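Side-chain contacts in beta-1,4-galactanase (Thielavia heterothallica, PDB 1HJS), which hydrolyses beta-1,4-galactosidic linkages in type I arabinogalactans, as a family 53 glycoside hydrolase of clan GH-A: residues 43-48 and 242-247; 2-7 and 172-177. All blocks are in the same frame, centred on the assembly; numbering follows the deposited sequence.

Both contacts form inside one eight-stranded parallel barrel, contact 2 joining opposite strands and contact 1 strands three steps apart, and illustrate how its chemistry changes along the axis. Contact 1 lies in the core, its centre about 3 Å from that of the chain, where every touching residue is buried and an arginine meets the nucleophile E245. Contact 2, about 9 Å away centre to centre, is partly buried and joins the N-terminal ends of strands 4-8 and 174-179 through a phenol and a lysine, away from the catalytic residues. Neighbouring strands 4-8 and 43-48 are joined by a probable R45 N to V7 O hydrogen bond (2.8 Å), and V244 CG1 packs on M176 CE at 3.6 Å.

Contact 1 (43-48 and 242-247); sequences TVRQRV and AVVETN
The charged part of this contact is a salt bridge from R45 to E245, the nucleophile of the active site. R45 reaches into the barrel interior as a straight rod: CG lies anti to the backbone N (chi1 -178°) and the chain stays extended as far as NE. It crosses the side chain of E245 at about a right angle. NH2 stands 2.9 Å from E245 OE2, while NH1 makes only a weak hydrogen bond to the same OE2 at 3.1 Å, its stronger partner being D8. The fit is not coplanar. The guanidinium and carboxylate planes are turned 67° apart, and OE2 receives NH2 on its anti lone pair and itself lies somewhat out of the guanidinium plane. The other oxygen, OE1, is hydrogen-bonded to Y214, which gives the carboxylate a grip at both ends; the proton donor E135 lies about 4 Å from E245, side chain to side chain.

Nonpolar and backbone contacts complete the fit. V244 O sits over one face of the guanidinium, towards its rim and 3.4 Å from NE, but the angle is too poor for a hydrogen bond; E245 CG lies over the same face, 3.3 Å from NH1. The V244 side chain adds packing, with CB 4.0 Å from NE of R45.

D8 and D79 are salt-bridged to NH1 and NH2 of R45, respectively. Shortening R45 to an alanine is likely to leave OE2 of E245 without these N-H donors, and D8 and D79 without the positive charge they share. In this TIM barrel, strands 43-48 and 240-245 are second and seventh, with 4-8 and 290-296 between them round the wall; H178 of strand 174-179 packs against R45, V244 and E245, and W296 of strand 290-296 touches R45.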
loop_
_atom_site.group_PDB
_atom_site.type_symbol
_atom_site.label_atom_id
_atom_site.label_comp_id
_atom_site.label_asym_id
_atom_site.label_seq_id
_atom_site.Cartn_x
_atom_site.Cartn_y
_atom_site.Cartn_z
ATOM N N THR A 43 -6.586 -2.424 10.146
ATOM C CA THR A 43 -6.840 -2.076 8.753
ATOM C C THR A 43 -6.070 -2.992 7.815
ATOM O O THR A 43 -4.911 -3.317 8.068
ATOM C CB THR A 43 -6.392 -0.625 8.447
ATOM O OG1 THR A 43 -6.883 0.260 9.462
ATOM C CG2 THR A 43 -6.926 -0.180 7.082
ATOM N N VAL A 44 -6.719 -3.413 6.736
ATOM C CA VAL A 44 -6.052 -4.250 5.759
ATOM C C VAL A 44 -6.037 -3.538 4.415
ATOM O O VAL A 44 -7.017 -2.901 4.015
ATOM C CB VAL A 44 -6.722 -5.643 5.598
ATOM C CG1 VAL A 44 -6.495 -6.469 6.856
ATOM C CG2 VAL A 44 -8.212 -5.487 5.303
ATOM N N ARG A 45 -4.900 -3.637 3.738
ATOM C CA ARG A 45 -4.700 -3.029 2.433
ATOM C C ARG A 45 -4.905 -4.117 1.380
ATOM O O ARG A 45 -4.506 -5.269 1.583
ATOM C CB ARG A 45 -3.275 -2.473 2.366
ATOM C CG ARG A 45 -2.887 -1.742 1.083
ATOM C CD ARG A 45 -1.463 -1.236 1.273
ATOM N NE ARG A 45 -0.919 -0.430 0.184
ATOM C CZ ARG A 45 -0.062 -0.887 -0.726
ATOM N NH1 ARG A 45 0.334 -2.155 -0.696
ATOM N NH2 ARG A 45 0.462 -0.053 -1.618
ATOM N N GLN A 46 -5.522 -3.752 0.259
ATOM C CA GLN A 46 -5.796 -4.703 -0.814
ATOM C C GLN A 46 -5.543 -4.084 -2.189
ATOM O O GLN A 46 -6.025 -2.985 -2.484
ATOM C CB GLN A 46 -7.258 -5.167 -0.731
ATOM C CG GLN A 46 -7.639 -5.750 0.622
ATOM C CD GLN A 46 -9.101 -6.154 0.707
ATOM O OE1 GLN A 46 -9.575 -6.561 1.766
ATOM N NE2 GLN A 46 -9.819 -6.043 -0.409
ATOM N N ARG A 47 -4.788 -4.783 -3.031
ATOM C CA ARG A 47 -4.510 -4.275 -4.368
ATOM C C ARG A 47 -5.654 -4.636 -5.301
ATOM O O ARG A 47 -6.162 -5.759 -5.277
ATOM C CB ARG A 47 -3.192 -4.843 -4.915
ATOM C CG ARG A 47 -3.059 -6.359 -4.835
ATOM C CD ARG A 47 -1.762 -6.838 -5.490
ATOM N NE ARG A 47 -1.480 -8.240 -5.184
ATOM C CZ ARG A 47 -0.910 -8.664 -4.058
ATOM N NH1 ARG A 47 -0.541 -7.795 -3.126
ATOM N NH2 ARG A 47 -0.733 -9.964 -3.850
ATOM N N VAL A 48 -6.060 -3.674 -6.122
ATOM C CA VAL A 48 -7.144 -3.894 -7.066
ATOM C C VAL A 48 -6.640 -3.738 -8.492
ATOM O O VAL A 48 -6.080 -2.706 -8.851
ATOM C CB VAL A 48 -8.293 -2.883 -6.844
ATOM C CG1 VAL A 48 -9.401 -3.123 -7.868
ATOM C CG2 VAL A 48 -8.831 -3.010 -5.429
ATOM N N ALA A 242 1.575 8.285 5.658
ATOM C CA ALA A 242 1.661 6.883 6.044
ATOM C C ALA A 242 2.664 6.089 5.224
ATOM O O ALA A 242 2.890 6.363 4.042
ATOM C CB ALA A 242 0.285 6.225 5.931
ATOM N N VAL A 243 3.277 5.108 5.875
ATOM C CA VAL A 243 4.193 4.203 5.203
ATOM C C VAL A 243 3.208 3.093 4.864
ATOM O O VAL A 243 2.724 2.395 5.755
ATOM C CB VAL A 243 5.281 3.676 6.158
ATOM C CG1 VAL A 243 6.034 2.522 5.502
ATOM C CG2 VAL A 243 6.259 4.805 6.501
ATOM N N VAL A 244 2.894 2.951 3.583
ATOM C CA VAL A 244 1.911 1.966 3.153
ATOM C C VAL A 244 2.457 0.614 2.716
ATOM O O VAL A 244 1.693 -0.296 2.402
ATOM C CB VAL A 244 1.021 2.565 2.042
ATOM C CG1 VAL A 244 0.366 3.831 2.558
ATOM C CG2 VAL A 244 1.849 2.885 0.805
ATOM N N GLU A 245 3.779 0.487 2.702
ATOM C CA GLU A 245 4.436 -0.768 2.347
ATOM C C GLU A 245 5.794 -0.819 3.030
ATOM O O GLU A 245 6.559 0.139 2.961
ATOM C CB GLU A 245 4.641 -0.889 0.832
ATOM C CG GLU A 245 3.431 -1.403 0.059
ATOM C CD GLU A 245 3.762 -1.751 -1.382
ATOM O OE1 GLU A 245 4.892 -2.234 -1.635
ATOM O OE2 GLU A 245 2.893 -1.561 -2.260
ATOM N N THR A 246 6.079 -1.928 3.705
ATOM C CA THR A 246 7.367 -2.121 4.360
ATOM C C THR A 246 7.530 -3.603 4.698
ATOM O O THR A 246 6.543 -4.341 4.807
ATOM C CB THR A 246 7.509 -1.255 5.642
ATOM O OG1 THR A 246 8.884 -1.233 6.057
ATOM C CG2 THR A 246 6.656 -1.816 6.775
ATOM N N ASN A 247 8.781 -4.028 4.836
ATOM C CA ASN A 247 9.137 -5.415 5.135
ATOM C C ASN A 247 10.433 -5.420 5.946
ATOM O O ASN A 247 11.204 -4.459 5.905
ATOM C CB ASN A 247 9.472 -6.189 3.850
ATOM C CG ASN A 247 8.269 -6.818 3.163
ATOM O OD1 ASN A 247 8.413 -7.366 2.071
ATOM N ND2 ASN A 247 7.097 -6.762 3.791
#

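Contact 2 (2-7 and 172-177); sequences LTYRGV and KPKIMI. With SO4 (sulfate ion), chain H.
The phenol of Y4 and the ammonium group of K174 meet across the barrel: NZ lies 2.7 Å from Y4 OH and donates a hydrogen bond to it. The lysine nitrogen comes in at the edge of the ring, near its plane, and does not sit over a face, so the phenol oxygen accepts the N-H and this is not a cation-pi contact. K174 runs extended beyond CG, and its outer methylenes also come close to the hydroxyl, CE at 3.2 Å from Y4 OH and CD at 3.3 Å from the same oxygen. The two side chains therefore cross at a slant, with the phenol oxygen lying alongside the last carbons of the lysine as well as near its nitrogen. Y4 reaches this position with CG beside its backbone N, opposite the carbonyl carbon (chi1 -53°). One ring face carries CG2 of the preceding T3, 3.6 Å above the ring centre.

Strands 4-8 and 174-179 are the first and fifth of the TIM barrel, and each sends a side chain inward near its N-terminal end, where the two span a gap of 12.1 Å between CA of Y4 and CA of K174. V291 and F294 of strand 290-296 and I129 of strand 129-132 touch Y4. The ammonium group also forms a salt bridge to E240, which could offset its positive charge in this partly buried setting.

R5, the next residue along, serves a different partner. Its guanidinium presents an edge to a sulfate, probably from the crystallisation liquor, whose sulfur lies in the guanidinium plane. NH2 makes a short and nearly straight bond to sulfate O3 (2.6 Å, 173°), whereas the bond from NH1 to sulfate O2 is weak. On the chain side, NE of R5 is held by the carbonyl oxygen of G40.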
loop_
_atom_site.group_PDB
_atom_site.type_symbol
_atom_site.label_atom_id
_atom_site.label_comp_id
_atom_site.label_asym_id
_atom_site.label_seq_id
_atom_site.Cartn_x
_atom_site.Cartn_y
_atom_site.Cartn_z
ATOM N N LEU A 2 -0.446 5.407 16.227
ATOM C CA LEU A 2 -0.897 5.313 14.842
ATOM C C LEU A 2 -2.397 5.088 14.726
ATOM O O LEU A 2 -2.985 4.327 15.492
ATOM C CB LEU A 2 -0.181 4.169 14.119
ATOM C CG LEU A 2 1.316 4.304 13.855
ATOM C CD1 LEU A 2 1.820 3.030 13.187
ATOM C CD2 LEU A 2 1.576 5.518 12.971
ATOM N N THR A 3 -3.010 5.746 13.751
ATOM C CA THR A 3 -4.436 5.592 13.520
ATOM C C THR A 3 -4.653 4.277 12.785
ATOM O O THR A 3 -5.566 3.511 13.101
ATOM C CB THR A 3 -4.980 6.742 12.656
ATOM O OG1 THR A 3 -4.866 7.968 13.382
ATOM C CG2 THR A 3 -6.439 6.501 12.290
ATOM N N TYR A 4 -3.789 4.020 11.809
ATOM C CA TYR A 4 -3.879 2.806 11.007
ATOM C C TYR A 4 -2.720 1.867 11.285
ATOM O O TYR A 4 -1.565 2.205 11.035
ATOM C CB TYR A 4 -3.883 3.162 9.520
ATOM C CG TYR A 4 -4.935 4.182 9.143
ATOM C CD1 TYR A 4 -6.274 3.813 8.982
ATOM C CD2 TYR A 4 -4.599 5.526 8.996
ATOM C CE1 TYR A 4 -7.251 4.766 8.687
ATOM C CE2 TYR A 4 -5.567 6.484 8.704
ATOM C CZ TYR A 4 -6.890 6.098 8.555
ATOM O OH TYR A 4 -7.843 7.049 8.299
ATOM N N ARG A 5 -3.038 0.696 11.823
ATOM C CA ARG A 5 -2.036 -0.327 12.101
ATOM C C ARG A 5 -2.450 -1.441 11.155
ATOM O O ARG A 5 -3.381 -2.187 11.447
ATOM C CB ARG A 5 -2.137 -0.815 13.551
ATOM C CG ARG A 5 -1.910 0.261 14.607
ATOM C CD ARG A 5 -1.911 -0.355 16.005
ATOM N NE ARG A 5 -3.151 -1.083 16.265
ATOM C CZ ARG A 5 -4.293 -0.509 16.630
ATOM N NH1 ARG A 5 -4.356 0.806 16.794
ATOM N NH2 ARG A 5 -5.378 -1.248 16.814
ATOM N N GLY A 6 -1.786 -1.555 10.013
ATOM C CA GLY A 6 -2.208 -2.590 9.093
ATOM C C GLY A 6 -1.197 -3.418 8.338
ATOM O O GLY A 6 0.017 -3.317 8.531
ATOM N N VAL A 7 -1.741 -4.270 7.479
ATOM C CA VAL A 7 -0.952 -5.136 6.627
ATOM C C VAL A 7 -1.702 -5.232 5.312
ATOM O O VAL A 7 -2.916 -4.997 5.256
ATOM C CB VAL A 7 -0.820 -6.577 7.205
ATOM C CG1 VAL A 7 -0.240 -6.534 8.606
ATOM C CG2 VAL A 7 -2.186 -7.278 7.200
ATOM N N LYS A 172 -17.233 8.723 2.894
ATOM C CA LYS A 172 -16.203 8.788 1.858
ATOM C C LYS A 172 -14.865 8.345 2.433
ATOM O O LYS A 172 -14.608 8.505 3.625
ATOM C CB LYS A 172 -16.045 10.222 1.350
ATOM C CG LYS A 172 -16.474 10.432 -0.080
ATOM C CD LYS A 172 -17.940 10.176 -0.221
ATOM C CE LYS A 172 -18.400 10.328 -1.652
ATOM N NZ LYS A 172 -19.869 10.113 -1.678
ATOM N N PRO A 173 -13.995 7.773 1.592
ATOM C CA PRO A 173 -12.688 7.335 2.083
ATOM C C PRO A 173 -11.709 8.493 1.964
ATOM O O PRO A 173 -11.987 9.482 1.280
ATOM C CB PRO A 173 -12.326 6.223 1.115
ATOM C CG PRO A 173 -12.847 6.777 -0.188
ATOM C CD PRO A 173 -14.214 7.321 0.204
ATOM N N LYS A 174 -10.573 8.374 2.639
ATOM C CA LYS A 174 -9.538 9.384 2.521
ATOM C C LYS A 174 -8.860 9.029 1.199
ATOM O O LYS A 174 -8.628 7.849 0.912
ATOM C CB LYS A 174 -8.547 9.277 3.680
ATOM C CG LYS A 174 -9.127 9.731 5.014
ATOM C CD LYS A 174 -8.126 9.552 6.144
ATOM C CE LYS A 174 -8.687 10.063 7.470
ATOM N NZ LYS A 174 -7.762 9.772 8.607
ATOM N N ILE A 175 -8.561 10.034 0.384
ATOM C CA ILE A 175 -7.924 9.782 -0.902
ATOM C C ILE A 175 -6.413 9.916 -0.775
ATOM O O ILE A 175 -5.901 10.928 -0.296
ATOM C CB ILE A 175 -8.462 10.746 -1.972
ATOM C CG1 ILE A 175 -9.971 10.531 -2.127
ATOM C CG2 ILE A 175 -7.758 10.502 -3.298
ATOM C CD1 ILE A 175 -10.655 11.532 -3.034
ATOM N N MET A 176 -5.702 8.885 -1.213
ATOM C CA MET A 176 -4.248 8.869 -1.104
ATOM C C MET A 176 -3.485 8.767 -2.415
ATOM O O MET A 176 -3.922 8.108 -3.353
ATOM C CB MET A 176 -3.824 7.698 -0.214
ATOM C CG MET A 176 -2.325 7.420 -0.210
ATOM S SD MET A 176 -1.945 5.864 0.617
ATOM C CE MET A 176 -2.155 6.333 2.319
ATOM N N ILE A 177 -2.342 9.445 -2.463
ATOM C CA ILE A 177 -1.437 9.387 -3.603
ATOM C C ILE A 177 -0.242 8.656 -3.006
ATOM O O ILE A 177 0.259 9.027 -1.940
ATOM C CB ILE A 177 -1.031 10.785 -4.106
ATOM C CG1 ILE A 177 -2.207 11.411 -4.864
ATOM C CG2 ILE A 177 0.186 10.681 -5.020
ATOM C CD1 ILE A 177 -1.958 12.839 -5.343
HETATM S S SO4 H . -8.244 1.109 17.229
HETATM O O1 SO4 H . -8.694 1.636 18.695
HETATM O O2 SO4 H . -7.396 2.159 16.704
HETATM O O3 SO4 H . -7.636 -0.037 17.339
HETATM O O4 SO4 H . -9.482 1.086 16.497
#